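Local coordinates for AB hydrolase-1 domain-containing protein (PDB 4L9A) that probably hydrolyses carboxylic esters, as a carboxylesterase-like member of the alpha/beta hydrolase fold from Streptococcus mutans, at residues C43-S48 against Y112-H117; D57-I62 against Y269-E274; G120-L125 against E142-M147; L136-L141 against I233-F238. All blocks are in the same frame, centred on the assembly; numbering follows the deposited sequence.

Interaction 1: C43-S48 against Y112-H117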
loop_
_atom_site.group_PDB
_atom_site.type_symbol
_atom_site.label_atom_id
_atom_site.label_comp_id
_atom_site.label_asym_id
_atom_site.label_seq_id
_atom_site.Cartn_x
_atom_site.Cartn_y
_atom_site.Cartn_z
ATOM N N CYS A 43 3.213 7.806 -13.681
ATOM C CA CYS A 43 3.841 6.720 -12.947
ATOM C C CYS A 43 2.882 6.152 -11.906
ATOM O O CYS A 43 2.304 6.900 -11.108
ATOM C CB CYS A 43 5.124 7.219 -12.278
ATOM S SG CYS A 43 6.050 5.956 -11.378
ATOM N N PHE A 44 2.706 4.837 -11.927
ATOM C CA PHE A 44 1.993 4.154 -10.849
ATOM C C PHE A 44 2.898 3.910 -9.660
ATOM O O PHE A 44 3.862 3.130 -9.735
ATOM C CB PHE A 44 1.368 2.847 -11.336
ATOM C CG PHE A 44 -0.065 2.996 -11.784
ATOM C CD1 PHE A 44 -1.103 2.445 -11.044
ATOM C CD2 PHE A 44 -0.372 3.710 -12.931
ATOM C CE1 PHE A 44 -2.428 2.593 -11.460
ATOM C CE2 PHE A 44 -1.685 3.860 -13.348
ATOM C CZ PHE A 44 -2.711 3.297 -12.612
ATOM N N VAL A 45 2.582 4.593 -8.564
ATOM C CA VAL A 45 3.343 4.502 -7.334
ATOM C C VAL A 45 2.637 3.545 -6.370
ATOM O O VAL A 45 1.452 3.725 -6.060
ATOM C CB VAL A 45 3.469 5.888 -6.671
ATOM C CG1 VAL A 45 4.168 5.768 -5.329
ATOM C CG2 VAL A 45 4.195 6.879 -7.602
ATOM N N PHE A 46 3.361 2.537 -5.897
ATOM C CA PHE A 46 2.778 1.525 -5.010
ATOM C C PHE A 46 3.292 1.606 -3.584
ATOM O O PHE A 46 4.504 1.708 -3.342
ATOM C CB PHE A 46 3.056 0.117 -5.552
ATOM C CG PHE A 46 2.445 -0.141 -6.896
ATOM C CD1 PHE A 46 1.180 -0.705 -7.002
ATOM C CD2 PHE A 46 3.127 0.193 -8.057
ATOM C CE1 PHE A 46 0.616 -0.940 -8.246
ATOM C CE2 PHE A 46 2.568 -0.038 -9.307
ATOM C CZ PHE A 46 1.313 -0.598 -9.403
ATOM N N LEU A 47 2.365 1.523 -2.637
ATOM C CA LEU A 47 2.701 1.431 -1.230
ATOM C C LEU A 47 1.952 0.252 -0.620
ATOM O O LEU A 47 0.760 0.070 -0.855
ATOM C CB LEU A 47 2.330 2.712 -0.479
ATOM C CG LEU A 47 2.964 4.038 -0.892
ATOM C CD1 LEU A 47 2.274 5.198 -0.161
ATOM C CD2 LEU A 47 4.489 4.040 -0.646
ATOM N N SER A 48 2.667 -0.538 0.169
ATOM C CA SER A 48 2.110 -1.729 0.770
ATOM C C SER A 48 1.436 -1.417 2.094
ATOM O O SER A 48 1.512 -0.290 2.608
ATOM C CB SER A 48 3.225 -2.762 0.972
ATOM O OG SER A 48 3.713 -3.162 -0.290
ATOM N N TYR A 112 1.391 11.174 -11.566
ATOM C CA TYR A 112 1.336 9.838 -10.997
ATOM C C TYR A 112 -0.058 9.446 -10.519
ATOM O O TYR A 112 -0.938 10.295 -10.340
ATOM C CB TYR A 112 2.306 9.740 -9.822
ATOM C CG TYR A 112 1.889 10.576 -8.636
ATOM C CD1 TYR A 112 2.091 11.955 -8.624
ATOM C CD2 TYR A 112 1.285 9.993 -7.537
ATOM C CE1 TYR A 112 1.708 12.729 -7.534
ATOM C CE2 TYR A 112 0.894 10.752 -6.439
ATOM C CZ TYR A 112 1.105 12.118 -6.444
ATOM O OH TYR A 112 0.718 12.867 -5.351
ATOM N N LEU A 113 -0.241 8.147 -10.329
ATOM C CA LEU A 113 -1.366 7.615 -9.568
ATOM C C LEU A 113 -0.777 6.816 -8.422
ATOM O O LEU A 113 0.249 6.153 -8.579
ATOM C CB LEU A 113 -2.250 6.714 -10.427
ATOM C CG LEU A 113 -3.130 7.401 -11.472
ATOM C CD1 LEU A 113 -2.325 7.686 -12.728
ATOM C CD2 LEU A 113 -4.332 6.524 -11.794
ATOM N N LEU A 114 -1.406 6.914 -7.260
ATOM C CA LEU A 114 -1.008 6.135 -6.101
ATOM C C LEU A 114 -1.884 4.896 -6.011
ATOM O O LEU A 114 -3.107 4.990 -6.136
ATOM C CB LEU A 114 -1.183 6.963 -4.832
ATOM C CG LEU A 114 0.056 7.720 -4.366
ATOM C CD1 LEU A 114 -0.305 8.799 -3.346
ATOM C CD2 LEU A 114 1.069 6.731 -3.808
ATOM N N CYS A 115 -1.261 3.742 -5.794
ATOM C CA CYS A 115 -1.988 2.496 -5.588
ATOM C C CYS A 115 -1.486 1.910 -4.283
ATOM O O CYS A 115 -0.302 1.608 -4.147
ATOM C CB CYS A 115 -1.743 1.517 -6.747
ATOM S SG CYS A 115 -2.592 -0.107 -6.577
ATOM N N VAL A 116 -2.369 1.777 -3.302
ATOM C CA VAL A 116 -1.921 1.342 -1.985
ATOM C C VAL A 116 -2.812 0.258 -1.422
ATOM O O VAL A 116 -3.995 0.128 -1.801
ATOM C CB VAL A 116 -1.871 2.527 -0.985
ATOM C CG1 VAL A 116 -1.208 3.732 -1.623
ATOM C CG2 VAL A 116 -3.302 2.899 -0.510
ATOM N N HIS A 117 -2.237 -0.515 -0.509
ATOM C CA HIS A 117 -2.995 -1.468 0.285
ATOM C C HIS A 117 -2.965 -1.027 1.739
ATOM O O HIS A 117 -1.930 -0.584 2.235
ATOM C CB HIS A 117 -2.391 -2.872 0.153
ATOM C CG HIS A 117 -3.109 -3.914 0.946
ATOM N ND1 HIS A 117 -2.484 -4.692 1.901
ATOM C CD2 HIS A 117 -4.406 -4.306 0.936
ATOM C CE1 HIS A 117 -3.362 -5.521 2.434
ATOM N NE2 HIS A 117 -4.540 -5.305 1.867
#
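At the heart of the alpha/beta hydrolase sheet, strand 43-47 runs parallel to strand 111-117, pairing Cys43 with Tyr112 and so on to Leu47 with Val116. Five backbone bonds zip them, passing from strand to strand: Val45 N reaches Leu113 O at 2.8 Å, and Val45 O receives Cys115 N at 2.7 Å. The series ends where His117 N donates to Leu47 O, just ahead of the turn that forms the nucleophile elbow in this family.

On one side of the sheet, Leu113 CB lies over one face of the Phe44 ring, 4.1 Å from its centroid and only 10° off the normal, a CH-pi contact, while Leu113 CD2 touches Phe44 CZ. Farther on, Cys115 lies obliquely against Phe46; with SG anti to its backbone N (chi1 179°), the sulfur comes 3.7 Å from Phe46 CE1. On the other face, beyond Cys43 and Tyr112, Val45 and Leu114 lie side by side, Val45 CG1 meeting Leu114 CD2 at 3.6 Å, and helix 120-130 packs over this side.

The five bonds thus satisfy the inward-facing backbone groups, the other residues turning theirs to strands 71-75 and 134-141, and both faces are largely apolar.

Interaction 2: D57-I62 against Y269-E274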
loop_
_atom_site.group_PDB
_atom_site.type_symbol
_atom_site.label_atom_id
_atom_site.label_comp_id
_atom_site.label_asym_id
_atom_site.label_seq_id
_atom_site.Cartn_x
_atom_site.Cartn_y
_atom_site.Cartn_z
ATOM N N ASP A 57 6.895 -7.243 -5.354
ATOM C CA ASP A 57 6.423 -8.625 -5.262
ATOM C C ASP A 57 4.952 -8.625 -4.842
ATOM O O ASP A 57 4.111 -9.355 -5.396
ATOM C CB ASP A 57 7.210 -9.385 -4.189
ATOM C CG ASP A 57 8.686 -9.562 -4.536
ATOM O OD1 ASP A 57 9.015 -9.554 -5.733
ATOM O OD2 ASP A 57 9.515 -9.725 -3.604
ATOM N N ASN A 58 4.667 -7.817 -3.828
ATOM C CA ASN A 58 3.334 -7.705 -3.242
ATOM C C ASN A 58 2.293 -7.349 -4.311
ATOM O O ASN A 58 1.201 -7.913 -4.340
ATOM C CB ASN A 58 3.381 -6.638 -2.126
ATOM C CG ASN A 58 2.119 -6.610 -1.255
ATOM O OD1 ASN A 58 1.359 -7.571 -1.205
ATOM N ND2 ASN A 58 1.911 -5.497 -0.551
ATOM N N PHE A 59 2.665 -6.445 -5.218
ATOM C CA PHE A 59 1.751 -5.920 -6.225
ATOM C C PHE A 59 1.976 -6.500 -7.623
ATOM O O PHE A 59 1.527 -5.929 -8.615
ATOM C CB PHE A 59 1.857 -4.392 -6.269
ATOM C CG PHE A 59 1.154 -3.703 -5.128
ATOM C CD1 PHE A 59 -0.216 -3.454 -5.194
ATOM C CD2 PHE A 59 1.856 -3.293 -4.005
ATOM C CE1 PHE A 59 -0.879 -2.821 -4.137
ATOM C CE2 PHE A 59 1.203 -2.654 -2.942
ATOM C CZ PHE A 59 -0.163 -2.422 -3.011
ATOM N N ALA A 60 2.654 -7.641 -7.699
ATOM C CA ALA A 60 3.036 -8.219 -8.989
ATOM C C ALA A 60 1.867 -8.398 -9.958
ATOM O O ALA A 60 1.989 -8.121 -11.158
ATOM C CB ALA A 60 3.770 -9.552 -8.782
ATOM N N ASN A 61 0.737 -8.864 -9.436
ATOM C CA ASN A 61 -0.449 -9.104 -10.254
ATOM C C ASN A 61 -1.076 -7.835 -10.844
ATOM O O ASN A 61 -1.830 -7.906 -11.815
ATOM C CB ASN A 61 -1.502 -9.894 -9.467
ATOM C CG ASN A 61 -1.094 -11.342 -9.229
ATOM O OD1 ASN A 61 -0.199 -11.871 -9.899
ATOM N ND2 ASN A 61 -1.759 -11.996 -8.277
ATOM N N ILE A 62 -0.787 -6.678 -10.254
ATOM C CA ILE A 62 -1.215 -5.418 -10.870
ATOM C C ILE A 62 -0.135 -4.886 -11.829
ATOM O O ILE A 62 -0.414 -4.523 -12.982
ATOM C CB ILE A 62 -1.571 -4.353 -9.815
ATOM C CG1 ILE A 62 -2.818 -4.794 -9.023
ATOM C CG2 ILE A 62 -1.825 -3.012 -10.503
ATOM C CD1 ILE A 62 -3.180 -3.880 -7.842
ATOM N N TYR A 269 -6.733 -9.005 1.006
ATOM C CA TYR A 269 -5.648 -8.856 0.037
ATOM C C TYR A 269 -6.151 -8.778 -1.399
ATOM O O TYR A 269 -5.840 -9.632 -2.238
ATOM C CB TYR A 269 -4.605 -9.973 0.221
ATOM C CG TYR A 269 -3.765 -9.782 1.472
ATOM C CD1 TYR A 269 -4.249 -10.148 2.727
ATOM C CD2 TYR A 269 -2.497 -9.210 1.400
ATOM C CE1 TYR A 269 -3.479 -9.958 3.880
ATOM C CE2 TYR A 269 -1.723 -9.020 2.541
ATOM C CZ TYR A 269 -2.221 -9.396 3.772
ATOM O OH TYR A 269 -1.454 -9.198 4.896
ATOM N N LEU A 270 -6.917 -7.729 -1.679
ATOM C CA LEU A 270 -7.605 -7.605 -2.959
ATOM C C LEU A 270 -6.617 -7.352 -4.090
ATOM O O LEU A 270 -6.871 -7.716 -5.237
ATOM C CB LEU A 270 -8.669 -6.498 -2.889
ATOM C CG LEU A 270 -9.692 -6.725 -1.774
ATOM C CD1 LEU A 270 -10.784 -5.629 -1.775
ATOM C CD2 LEU A 270 -10.322 -8.116 -1.894
ATOM N N HIS A 271 -5.483 -6.737 -3.762
ATOM C CA HIS A 271 -4.434 -6.517 -4.761
ATOM C C HIS A 271 -3.783 -7.812 -5.227
ATOM O O HIS A 271 -3.103 -7.826 -6.248
ATOM C CB HIS A 271 -3.359 -5.560 -4.248
ATOM C CG HIS A 271 -2.674 -6.038 -3.010
ATOM N ND1 HIS A 271 -3.348 -6.269 -1.833
ATOM C CD2 HIS A 271 -1.372 -6.325 -2.766
ATOM C CE1 HIS A 271 -2.493 -6.679 -0.912
ATOM N NE2 HIS A 271 -1.288 -6.724 -1.453
ATOM N N TRP A 272 -3.997 -8.896 -4.489
ATOM C CA TRP A 272 -3.576 -10.215 -4.946
ATOM C C TRP A 272 -4.610 -10.909 -5.826
ATOM O O TRP A 272 -4.260 -11.543 -6.826
ATOM C CB TRP A 272 -3.313 -11.129 -3.754
ATOM C CG TRP A 272 -2.118 -10.753 -2.940
ATOM C CD1 TRP A 272 -1.235 -9.735 -3.181
ATOM C CD2 TRP A 272 -1.674 -11.399 -1.740
ATOM N NE1 TRP A 272 -0.272 -9.707 -2.198
ATOM C CE2 TRP A 272 -0.518 -10.717 -1.303
ATOM C CE3 TRP A 272 -2.149 -12.489 -0.990
ATOM C CZ2 TRP A 272 0.187 -11.099 -0.155
ATOM C CZ3 TRP A 272 -1.446 -12.868 0.146
ATOM C CH2 TRP A 272 -0.295 -12.164 0.557
ATOM N N SER A 273 -5.880 -10.813 -5.433
ATOM C CA SER A 273 -6.927 -11.683 -5.977
ATOM C C SER A 273 -7.915 -11.016 -6.946
ATOM O O SER A 273 -8.637 -11.703 -7.679
ATOM C CB SER A 273 -7.727 -12.302 -4.820
ATOM O OG SER A 273 -8.319 -11.281 -4.028
ATOM N N GLU A 274 -7.984 -9.689 -6.943
ATOM C CA GLU A 274 -9.027 -9.025 -7.727
ATOM C C GLU A 274 -8.471 -8.123 -8.829
ATOM O O GLU A 274 -9.077 -7.100 -9.165
ATOM C CB GLU A 274 -9.966 -8.243 -6.797
ATOM C CG GLU A 274 -10.649 -9.104 -5.730
ATOM C CD GLU A 274 -11.503 -10.211 -6.322
ATOM O OE1 GLU A 274 -12.099 -10.001 -7.399
ATOM O OE2 GLU A 274 -11.571 -11.300 -5.712
HETATM O O HOH W 1 -0.394 -8.498 -6.748
#
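Asn58, at the end of helix 55-58, and Asn61, in helix 60-63, meet His271 and Trp272 of helix 270-273, joining two connections that flank the carboxyl ends of the strands in the alpha/beta hydrolase sheet. Direct hydrogen bonds made by the two asparagine side chains come first. Asn58 OD1 is gripped twice, by His271 NE2 at 2.8 Å and by Trp272 NE1 at 2.9 Å. The histidine donor stands 43° above the plane of the amide, whereas the indole donor is tilted from it by only 17°. Asn58 ND2 is in turn bonded to Ser48 OG, so the amide is fixed from both ends. Asn61 ND2 adds a bond to Trp272 O, in the carbonyl plane and on a lone pair, and also reaches His185 O.

Water supplies a second kind of bridge: one molecule donates to Asn58 O and to His271 O and accepts from Asn61 N.

Apolar contact completes the joint. His271 CG lies between its backbone N and carbonyl carbon (chi1 59°), which turns the imidazole so that NE2 reaches Asn58 OD1. His271 CB lies 3.7 Å from Phe59 CE1 and 4.0 Å from Ile62 CD1. His271 CD2, meanwhile, sits 3.8 Å above the plane of the Phe59 ring, shifted toward its rim.

Interaction 3: G120-L125 against E142-M147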
loop_
_atom_site.group_PDB
_atom_site.type_symbol
_atom_site.label_atom_id
_atom_site.label_comp_id
_atom_site.label_asym_id
_atom_site.label_seq_id
_atom_site.Cartn_x
_atom_site.Cartn_y
_atom_site.Cartn_z
ATOM N N GLY A 120 -0.855 1.797 3.870
ATOM C CA GLY A 120 -0.309 2.707 2.875
ATOM C C GLY A 120 -1.226 3.889 2.584
ATOM O O GLY A 120 -0.794 4.900 2.022
ATOM N N GLY A 121 -2.498 3.764 2.961
ATOM C CA GLY A 121 -3.450 4.852 2.772
ATOM C C GLY A 121 -3.069 6.142 3.495
ATOM O O GLY A 121 -3.275 7.246 2.969
ATOM N N PHE A 122 -2.510 6.022 4.697
ATOM C CA PHE A 122 -2.190 7.218 5.487
ATOM C C PHE A 122 -1.123 8.092 4.817
ATOM O O PHE A 122 -1.304 9.302 4.667
ATOM C CB PHE A 122 -1.806 6.846 6.927
ATOM C CG PHE A 122 -2.984 6.372 7.762
ATOM C CD1 PHE A 122 -4.032 7.231 8.045
ATOM C CD2 PHE A 122 -3.041 5.078 8.253
ATOM C CE1 PHE A 122 -5.109 6.812 8.802
ATOM C CE2 PHE A 122 -4.142 4.648 9.019
ATOM C CZ PHE A 122 -5.159 5.518 9.285
ATOM N N ALA A 123 -0.012 7.484 4.415
ATOM C CA ALA A 123 1.004 8.221 3.663
ATOM C C ALA A 123 0.406 8.783 2.374
ATOM O O ALA A 123 0.657 9.921 2.015
ATOM C CB ALA A 123 2.212 7.319 3.352
ATOM N N ALA A 124 -0.397 7.972 1.687
ATOM C CA ALA A 124 -0.945 8.365 0.391
ATOM C C ALA A 124 -1.727 9.671 0.472
ATOM O O ALA A 124 -1.617 10.534 -0.396
ATOM C CB ALA A 124 -1.823 7.234 -0.183
ATOM N N LEU A 125 -2.530 9.821 1.519
ATOM C CA LEU A 125 -3.321 11.034 1.660
ATOM C C LEU A 125 -2.420 12.269 1.779
ATOM O O LEU A 125 -2.692 13.303 1.177
ATOM C CB LEU A 125 -4.267 10.910 2.854
ATOM C CG LEU A 125 -5.392 9.896 2.619
ATOM C CD1 LEU A 125 -6.021 9.478 3.945
ATOM C CD2 LEU A 125 -6.438 10.509 1.675
ATOM N N GLU A 142 -8.622 -1.754 0.176
ATOM C CA GLU A 142 -8.906 -1.653 1.614
ATOM C C GLU A 142 -7.930 -0.749 2.380
ATOM O O GLU A 142 -7.297 -1.161 3.362
ATOM C CB GLU A 142 -9.026 -3.050 2.249
ATOM C CG GLU A 142 -10.344 -3.735 1.812
ATOM C CD GLU A 142 -10.737 -4.931 2.653
ATOM O OE1 GLU A 142 -9.988 -5.317 3.584
ATOM O OE2 GLU A 142 -11.811 -5.501 2.361
ATOM N N PRO A 143 -7.790 0.494 1.914
ATOM C CA PRO A 143 -6.919 1.437 2.623
ATOM C C PRO A 143 -7.427 1.651 4.045
ATOM O O PRO A 143 -8.642 1.696 4.266
ATOM C CB PRO A 143 -7.045 2.724 1.801
ATOM C CG PRO A 143 -8.384 2.606 1.120
ATOM C CD PRO A 143 -8.550 1.131 0.825
ATOM N N THR A 144 -6.506 1.761 4.996
ATOM C CA THR A 144 -6.867 1.852 6.400
ATOM C C THR A 144 -7.556 3.185 6.699
ATOM O O THR A 144 -6.978 4.247 6.452
ATOM C CB THR A 144 -5.619 1.670 7.298
ATOM O OG1 THR A 144 -4.895 0.506 6.869
ATOM C CG2 THR A 144 -6.035 1.492 8.757
ATOM N N THR A 145 -8.791 3.132 7.208
ATOM C CA THR A 145 -9.515 4.350 7.586
ATOM C C THR A 145 -9.213 4.774 9.018
ATOM O O THR A 145 -8.848 3.950 9.869
ATOM C CB THR A 145 -11.042 4.188 7.491
ATOM O OG1 THR A 145 -11.464 3.108 8.341
ATOM C CG2 THR A 145 -11.484 3.935 6.050
ATOM N N VAL A 146 -9.390 6.063 9.287
ATOM C CA VAL A 146 -9.237 6.573 10.636
ATOM C C VAL A 146 -10.210 5.825 11.547
ATOM O O VAL A 146 -9.874 5.479 12.680
ATOM C CB VAL A 146 -9.513 8.081 10.702
ATOM C CG1 VAL A 146 -9.593 8.533 12.143
ATOM C CG2 VAL A 146 -8.431 8.850 9.944
HETATM N N MSE A 147 -11.402 5.539 11.033
HETATM C CA MSE A 147 -12.375 4.778 11.807
HETATM C C MSE A 147 -11.841 3.412 12.236
HETATM O O MSE A 147 -11.822 3.099 13.427
HETATM C CB MSE A 147 -13.674 4.595 11.031
HETATM C CG MSE A 147 -14.791 3.984 11.867
HETATM SE SE MSE A 147 -16.092 3.053 10.750
HETATM C CE MSE A 147 -15.144 1.353 10.565
#
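The Phe122 ring has the carbonyl oxygen of Thr144 over one face, 3.6 Å above the plane and displaced toward the rim, close to CZ. At the ring's edge, near its plane, Val146 CG2 approaches Phe122 CE1 at 4.1 Å. The Thr144 side chain meets the ring at CE2: its CG2 and CB both lie 3.7 Å from Phe122 CE2, with the two side chains crossing at about a right angle. Thr144 CG2 is anti to the backbone N, while OG1 (chi1 -49°) lies beside that N and makes a weak hydrogen bond to Ser118 OG. One residue thereby offers a methyl group to the ring and a hydroxyl to the turn before the helix.

The Thr144 carbonyl oxygen accepts a hydrogen bond from Tyr252 OH. Closer to the sheet, Gly121 has no side chain, and the backbone can approach Pro143, Gly121 CA standing 4.3 Å from Pro143 CB.

Helix 120-130 is the connection of a beta-alpha-beta crossover between strands 111-117 and 134-141. Its start here packs on the loop leaving the second strand, a setting consistent with the nucleophile-elbow region of alpha/beta hydrolases.

Interaction 4: L136-L141 against I233-F238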
loop_
_atom_site.group_PDB
_atom_site.type_symbol
_atom_site.label_atom_id
_atom_site.label_comp_id
_atom_site.label_asym_id
_atom_site.label_seq_id
_atom_site.Cartn_x
_atom_site.Cartn_y
_atom_site.Cartn_z
ATOM N N LEU A 136 -2.991 12.000 -10.546
ATOM C CA LEU A 136 -4.126 11.774 -11.445
ATOM C C LEU A 136 -5.203 10.845 -10.869
ATOM O O LEU A 136 -6.289 10.723 -11.438
ATOM C CB LEU A 136 -3.649 11.200 -12.775
ATOM C CG LEU A 136 -2.643 12.072 -13.522
ATOM C CD1 LEU A 136 -2.119 11.345 -14.742
ATOM C CD2 LEU A 136 -3.279 13.391 -13.908
ATOM N N GLY A 137 -4.907 10.178 -9.765
ATOM C CA GLY A 137 -5.841 9.204 -9.240
ATOM C C GLY A 137 -5.321 8.457 -8.036
ATOM O O GLY A 137 -4.108 8.301 -7.843
ATOM N N PHE A 138 -6.254 7.987 -7.219
ATOM C CA PHE A 138 -5.936 7.131 -6.086
ATOM C C PHE A 138 -6.615 5.786 -6.285
ATOM O O PHE A 138 -7.795 5.734 -6.614
ATOM C CB PHE A 138 -6.411 7.771 -4.781
ATOM C CG PHE A 138 -6.230 6.888 -3.573
ATOM C CD1 PHE A 138 -4.974 6.711 -3.007
ATOM C CD2 PHE A 138 -7.324 6.244 -3.000
ATOM C CE1 PHE A 138 -4.797 5.898 -1.893
ATOM C CE2 PHE A 138 -7.160 5.433 -1.899
ATOM C CZ PHE A 138 -5.893 5.253 -1.339
ATOM N N ILE A 139 -5.863 4.705 -6.105
ATOM C CA ILE A 139 -6.406 3.357 -6.201
ATOM C C ILE A 139 -6.174 2.677 -4.860
ATOM O O ILE A 139 -5.039 2.399 -4.478
ATOM C CB ILE A 139 -5.721 2.535 -7.314
ATOM C CG1 ILE A 139 -5.657 3.330 -8.629
ATOM C CG2 ILE A 139 -6.423 1.205 -7.500
ATOM C CD1 ILE A 139 -7.013 3.715 -9.190
ATOM N N GLY A 140 -7.235 2.438 -4.107
ATOM C CA GLY A 140 -7.031 1.902 -2.775
ATOM C C GLY A 140 -7.607 0.513 -2.613
ATOM O O GLY A 140 -8.780 0.280 -2.895
ATOM N N LEU A 141 -6.772 -0.411 -2.168
ATOM C CA LEU A 141 -7.228 -1.742 -1.822
ATOM C C LEU A 141 -7.375 -1.805 -0.305
ATOM O O LEU A 141 -6.382 -1.877 0.414
ATOM C CB LEU A 141 -6.239 -2.802 -2.324
ATOM C CG LEU A 141 -5.975 -2.853 -3.836
ATOM C CD1 LEU A 141 -7.237 -2.614 -4.668
ATOM C CD2 LEU A 141 -4.875 -1.861 -4.234
ATOM N N ILE A 233 -9.208 14.948 -7.356
ATOM C CA ILE A 233 -8.545 13.690 -7.678
ATOM C C ILE A 233 -9.517 12.522 -7.611
ATOM O O ILE A 233 -10.104 12.274 -6.562
ATOM C CB ILE A 233 -7.406 13.393 -6.685
ATOM C CG1 ILE A 233 -6.308 14.462 -6.780
ATOM C CG2 ILE A 233 -6.837 12.000 -6.927
ATOM C CD1 ILE A 233 -5.263 14.329 -5.684
ATOM N N PRO A 234 -9.660 11.776 -8.717
ATOM C CA PRO A 234 -10.539 10.601 -8.686
ATOM C C PRO A 234 -9.975 9.513 -7.789
ATOM O O PRO A 234 -8.753 9.314 -7.721
ATOM C CB PRO A 234 -10.570 10.121 -10.144
ATOM C CG PRO A 234 -9.625 10.991 -10.905
ATOM C CD PRO A 234 -8.873 11.860 -9.955
ATOM N N SER A 235 -10.874 8.813 -7.109
ATOM C CA SER A 235 -10.511 7.758 -6.183
ATOM C C SER A 235 -11.271 6.494 -6.539
ATOM O O SER A 235 -12.499 6.511 -6.633
ATOM C CB SER A 235 -10.867 8.179 -4.756
ATOM O OG SER A 235 -10.507 7.181 -3.822
ATOM N N ILE A 236 -10.550 5.394 -6.740
ATOM C CA ILE A 236 -11.210 4.107 -6.919
ATOM C C ILE A 236 -10.846 3.229 -5.727
ATOM O O ILE A 236 -9.679 2.859 -5.548
ATOM C CB ILE A 236 -10.801 3.390 -8.220
ATOM C CG1 ILE A 236 -10.872 4.332 -9.429
ATOM C CG2 ILE A 236 -11.700 2.177 -8.442
ATOM C CD1 ILE A 236 -12.265 4.696 -9.824
ATOM N N VAL A 237 -11.835 2.924 -4.895
ATOM C CA VAL A 237 -11.594 2.117 -3.698
ATOM C C VAL A 237 -12.252 0.747 -3.857
ATOM O O VAL A 237 -13.405 0.648 -4.298
ATOM C CB VAL A 237 -12.103 2.842 -2.427
ATOM C CG1 VAL A 237 -12.074 1.928 -1.196
ATOM C CG2 VAL A 237 -11.282 4.096 -2.186
ATOM N N PHE A 238 -11.498 -0.300 -3.530
ATOM C CA PHE A 238 -11.993 -1.672 -3.539
ATOM C C PHE A 238 -12.009 -2.191 -2.117
ATOM O O PHE A 238 -11.036 -2.036 -1.378
ATOM C CB PHE A 238 -11.075 -2.593 -4.372
ATOM C CG PHE A 238 -11.040 -2.259 -5.834
ATOM C CD1 PHE A 238 -10.273 -1.196 -6.300
ATOM C CD2 PHE A 238 -11.755 -3.015 -6.746
ATOM C CE1 PHE A 238 -10.233 -0.881 -7.656
ATOM C CE2 PHE A 238 -11.723 -2.709 -8.103
ATOM C CZ PHE A 238 -10.968 -1.640 -8.557
#
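Ile236 N donates to Phe138 O at 2.8 Å, the shortest of four backbone bonds that join strand 134-141 to strand 235-239 and the residue before it, in parallel register. The others are Phe138 N to Pro234 O, Gly140 N to Ile236 O and Phe238 N to Gly140 O, each 2.9 Å long. Gly140 and Phe138 each give an N-H and a carbonyl to the neighbouring strand, whereas Ile139 and Leu141 turn their backbone bonds the other way, to strand 111-117.

One face of the pair is wholly apolar. Ile139 and Ile236 lie side by side, with Ile139 CD1 3.9 Å from Ile236 CG1. Leu141 and Phe238 do likewise, Leu141 CD1 resting 3.7 Å from Phe238 CD1, and helix 275-287 packs against Leu141 and Phe238.

On the other face Phe138 carries the contact. Its CG is anti to the backbone N (chi1 175°), which brings the ring over Gly140, and Ser235 OG lies at the ring's edge, 3.4 Å from Phe138 CD2. That hydroxyl is satisfied by Tyr252 O, and the Tyr252 ring meets the Phe138 ring with nearly parallel planes. Earlier in the chain, Ile233 CG2 closes over Gly137 CA.

With Ser235 paired to a backbone carbonyl, this buried junction combines strand-to-strand hydrogen bonding with hydrophobic cover, and Gly140 leaves room for the Phe138 ring close to the sheet.

In the fold
Interactions 1 and 4 lie in the same sheet, centres about 9 Å apart, because strands 111-117 and 134-141 are neighbours: side by side across the sheet the four strands run 43-47, 111-117, 134-141, 235-239. Interaction 3 sits, centre to centre, about 12 Å from interaction 1 and 11 Å from interaction 4, built on the helix that links the two middle strands and on the loop leaving the second. Interaction 2 lies at the carboxyl ends of the strands, its centre about 17 Å from that of interaction 3. Along the chain, it closes a long loop within which interactions 3 and 4 are nested. The sheet thus brings distant connecting segments together at the carboxyl ends of its strands, where alpha/beta hydrolases assemble their active sites.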